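Side-chain contact in aerobactin synthase IucA (Klebsiella pneumoniae subsp. pneumoniae, PDB 5JM8), which is an ATP-dependent ligase of the NIS synthetase family that takes part in making the siderophore aerobactin: residues 381-386 with 399-404. Residues are numbered along the deposited sequence; the frame is centred on the assembly and turned at random.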
ATOM      1  N   ALA A 381      -3.393  14.444 -21.295  1.00 15.76           N
ATOM      2  CA  ALA A 381      -3.121  14.610 -19.871  1.00 14.12           C
ATOM      3  C   ALA A 381      -1.820  13.911 -19.488  1.00 14.64           C
ATOM      4  O   ALA A 381      -1.076  14.396 -18.639  1.00 14.07           O
ATOM      5  CB  ALA A 381      -4.275  14.068 -19.045  1.00 13.43           C
ATOM      6  N   ALA A 382      -1.556  12.772 -20.118  1.00 12.15           N
ATOM      7  CA  ALA A 382      -0.329  12.023 -19.874  1.00 14.76           C
ATOM      8  C   ALA A 382       0.879  12.745 -20.463  1.00 14.27           C
ATOM      9  O   ALA A 382       1.868  12.984 -19.771  1.00 15.16           O
ATOM     10  CB  ALA A 382      -0.442  10.623 -20.451  1.00 11.86           C
ATOM     11  N   VAL A 383       0.789  13.083 -21.745  1.00 15.15           N
ATOM     12  CA  VAL A 383       1.863  13.779 -22.445  1.00 16.43           C
ATOM     13  C   VAL A 383       2.247  15.068 -21.729  1.00 21.68           C
ATOM     14  O   VAL A 383       3.422  15.422 -21.662  1.00 28.23           O
ATOM     15  CB  VAL A 383       1.455  14.102 -23.896  1.00 12.86           C
ATOM     16  CG1 VAL A 383       2.510  14.967 -24.583  1.00 12.50           C
ATOM     17  CG2 VAL A 383       1.234  12.818 -24.674  1.00 12.65           C
ATOM     18  N   LYS A 384       1.251  15.768 -21.201  1.00 21.44           N
ATOM     19  CA  LYS A 384       1.493  16.992 -20.450  1.00 17.70           C
ATOM     20  C   LYS A 384       2.257  16.711 -19.156  1.00 16.15           C
ATOM     21  O   LYS A 384       3.061  17.530 -18.714  1.00 20.12           O
ATOM     22  CB  LYS A 384       0.170  17.695 -20.145  1.00 16.86           C
ATOM     23  CG  LYS A 384      -0.333  18.560 -21.289  1.00 16.35           C
ATOM     24  CD  LYS A 384      -1.720  19.111 -21.009  1.00 13.69           C
ATOM     25  CE  LYS A 384      -2.089  20.213 -21.992  1.00 14.18           C
ATOM     26  NZ  LYS A 384      -3.279  20.980 -21.536  1.00 15.22           N
ATOM     27  N   ARG A 385       2.004  15.553 -18.552  1.00 13.44           N
ATOM     28  CA  ARG A 385       2.754  15.138 -17.370  1.00 12.54           C
ATOM     29  C   ARG A 385       4.167  14.735 -17.756  1.00 15.43           C
ATOM     30  O   ARG A 385       5.117  14.983 -17.015  1.00 21.56           O
ATOM     31  CB  ARG A 385       2.060  13.980 -16.657  1.00 11.97           C
ATOM     32  CG  ARG A 385       0.864  14.390 -15.832  1.00 12.13           C
ATOM     33  CD  ARG A 385       0.416  13.263 -14.932  1.00 12.49           C
ATOM     34  NE  ARG A 385       0.053  12.074 -15.695  1.00 15.30           N
ATOM     35  CZ  ARG A 385      -1.163  11.829 -16.171  1.00 11.52           C
ATOM     36  NH1 ARG A 385      -2.150  12.692 -15.968  1.00 11.72           N
ATOM     37  NH2 ARG A 385      -1.394  10.715 -16.852  1.00 11.46           N
ATOM     38  N   LEU A 386       4.296  14.104 -18.917  1.00 13.95           N
ATOM     39  CA  LEU A 386       5.597  13.717 -19.441  1.00 14.97           C
ATOM     40  C   LEU A 386       6.448  14.961 -19.670  1.00 17.29           C
ATOM     41  O   LEU A 386       7.620  15.002 -19.298  1.00 18.45           O
ATOM     42  CB  LEU A 386       5.432  12.926 -20.740  1.00 14.83           C
ATOM     43  CG  LEU A 386       6.705  12.518 -21.481  1.00 15.77           C
ATOM     44  CD1 LEU A 386       7.594  11.657 -20.597  1.00 15.31           C
ATOM     45  CD2 LEU A 386       6.343  11.790 -22.773  1.00 16.96           C
ATOM     46  N   HIS A 399       6.041  14.243 -29.536  1.00 13.84           N
ATOM     47  CA  HIS A 399       6.900  13.512 -30.458  1.00 14.31           C
ATOM     48  C   HIS A 399       7.520  12.293 -29.783  1.00 23.70           C
ATOM     49  O   HIS A 399       7.532  11.198 -30.348  1.00 24.68           O
ATOM     50  CB  HIS A 399       8.001  14.423 -30.994  1.00 14.50           C
ATOM     51  CG  HIS A 399       7.501  15.510 -31.893  1.00 18.79           C
ATOM     52  ND1 HIS A 399       8.269  16.601 -32.239  1.00 20.53           N
ATOM     53  CD2 HIS A 399       6.315  15.671 -32.527  1.00 21.42           C
ATOM     54  CE1 HIS A 399       7.577  17.389 -33.041  1.00 20.90           C
ATOM     55  NE2 HIS A 399       6.387  16.848 -33.232  1.00 21.61           N
ATOM     56  N   ALA A 400       8.033  12.494 -28.573  1.00 13.38           N
ATOM     57  CA  ALA A 400       8.624  11.413 -27.795  1.00 13.07           C
ATOM     58  C   ALA A 400       7.620  10.292 -27.541  1.00 13.18           C
ATOM     59  O   ALA A 400       7.959   9.114 -27.635  1.00 16.31           O
ATOM     60  CB  ALA A 400       9.155  11.949 -26.481  1.00 12.75           C
ATOM     61  N   TRP A 401       6.386  10.663 -27.215  1.00 13.89           N
ATOM     62  CA  TRP A 401       5.344   9.681 -26.945  1.00 12.94           C
ATOM     63  C   TRP A 401       5.004   8.905 -28.218  1.00 13.77           C
ATOM     64  O   TRP A 401       4.864   7.682 -28.190  1.00 14.67           O
ATOM     65  CB  TRP A 401       4.095  10.362 -26.375  1.00 12.95           C
ATOM     66  CG  TRP A 401       3.156   9.415 -25.676  1.00 12.84           C
ATOM     67  CD1 TRP A 401       3.019   9.242 -24.329  1.00 12.00           C
ATOM     68  CD2 TRP A 401       2.231   8.510 -26.292  1.00 13.05           C
ATOM     69  NE1 TRP A 401       2.065   8.287 -24.069  1.00 18.18           N
ATOM     70  CE2 TRP A 401       1.567   7.823 -25.258  1.00 14.46           C
ATOM     71  CE3 TRP A 401       1.898   8.218 -27.617  1.00 15.04           C
ATOM     72  CZ2 TRP A 401       0.592   6.859 -25.508  1.00 12.81           C
ATOM     73  CZ3 TRP A 401       0.932   7.261 -27.863  1.00 13.41           C
ATOM     74  CH2 TRP A 401       0.290   6.593 -26.815  1.00 12.73           C
ATOM     75  N   VAL A 402       4.882   9.619 -29.335  1.00 14.06           N
ATOM     76  CA  VAL A 402       4.558   8.992 -30.616  1.00 14.08           C
ATOM     77  C   VAL A 402       5.683   8.090 -31.119  1.00 16.57           C
ATOM     78  O   VAL A 402       5.425   7.016 -31.663  1.00 20.34           O
ATOM     79  CB  VAL A 402       4.249  10.051 -31.698  1.00 15.99           C
ATOM     80  CG1 VAL A 402       4.166   9.407 -33.083  1.00 17.63           C
ATOM     81  CG2 VAL A 402       2.952  10.773 -31.374  1.00 16.63           C
ATOM     82  N   ASP A 403       6.925   8.533 -30.964  1.00 13.98           N
ATOM     83  CA  ASP A 403       8.069   7.726 -31.380  1.00 14.66           C
ATOM     84  C   ASP A 403       8.157   6.432 -30.581  1.00 14.69           C
ATOM     85  O   ASP A 403       8.403   5.364 -31.140  1.00 17.82           O
ATOM     86  CB  ASP A 403       9.366   8.517 -31.226  1.00 18.95           C
ATOM     87  CG  ASP A 403       9.429   9.718 -32.146  1.00 25.96           C
ATOM     88  OD1 ASP A 403       8.627   9.782 -33.103  1.00 31.22           O
ATOM     89  OD2 ASP A 403      10.286  10.597 -31.915  1.00 26.92           O
ATOM     90  N   ALA A 404       7.956   6.534 -29.271  1.00 14.03           N
ATOM     91  CA  ALA A 404       7.996   5.368 -28.397  1.00 13.98           C
ATOM     92  C   ALA A 404       6.833   4.426 -28.682  1.00 16.39           C
ATOM     93  O   ALA A 404       6.954   3.213 -28.512  1.00 21.60           O
ATOM     94  CB  ALA A 404       7.977   5.801 -26.947  1.00 13.87           C
TER
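A chi1 of -162° sets the indole of Trp401 opposite its backbone N and swings it off helix 394-420 toward helix 378-390; there Val383 meets it with CG2, the methyl set beside its own backbone N, since CG1 takes the position anti to that nitrogen (chi1 174°). The two helices follow each other in the chain, joined by the short link after residue 390, and pack crosswise, an arrangement resembling an alpha-alpha corner, with Trp401 as the main filling between them at this level. Val383 CG2 lies 4.0 Å from Trp401 CD1, at the pyrrole end of the indole and oblique to its plane, and the two side chains cross at about a right angle. No hydrogen bond joins the segments, and the grip is purely apolar: the CA atoms of Val383 and Trp401 stand 7.0 Å apart, and just 156 Å² is buried in all. Helix 475-500 adds Leu498 against Val383 and Val494 against Trp401, while Pro440 of strand 440-445 also touches the indole. The bound ATP is about 14 Å from the Trp401 side chain, so the indole does not touch the nucleotide. One turn on from Val383, Leu386 makes the looser approach: its CD2 methyl, near the ring plane at the edge of the indole, is 4.5 Å from Trp401 CD1.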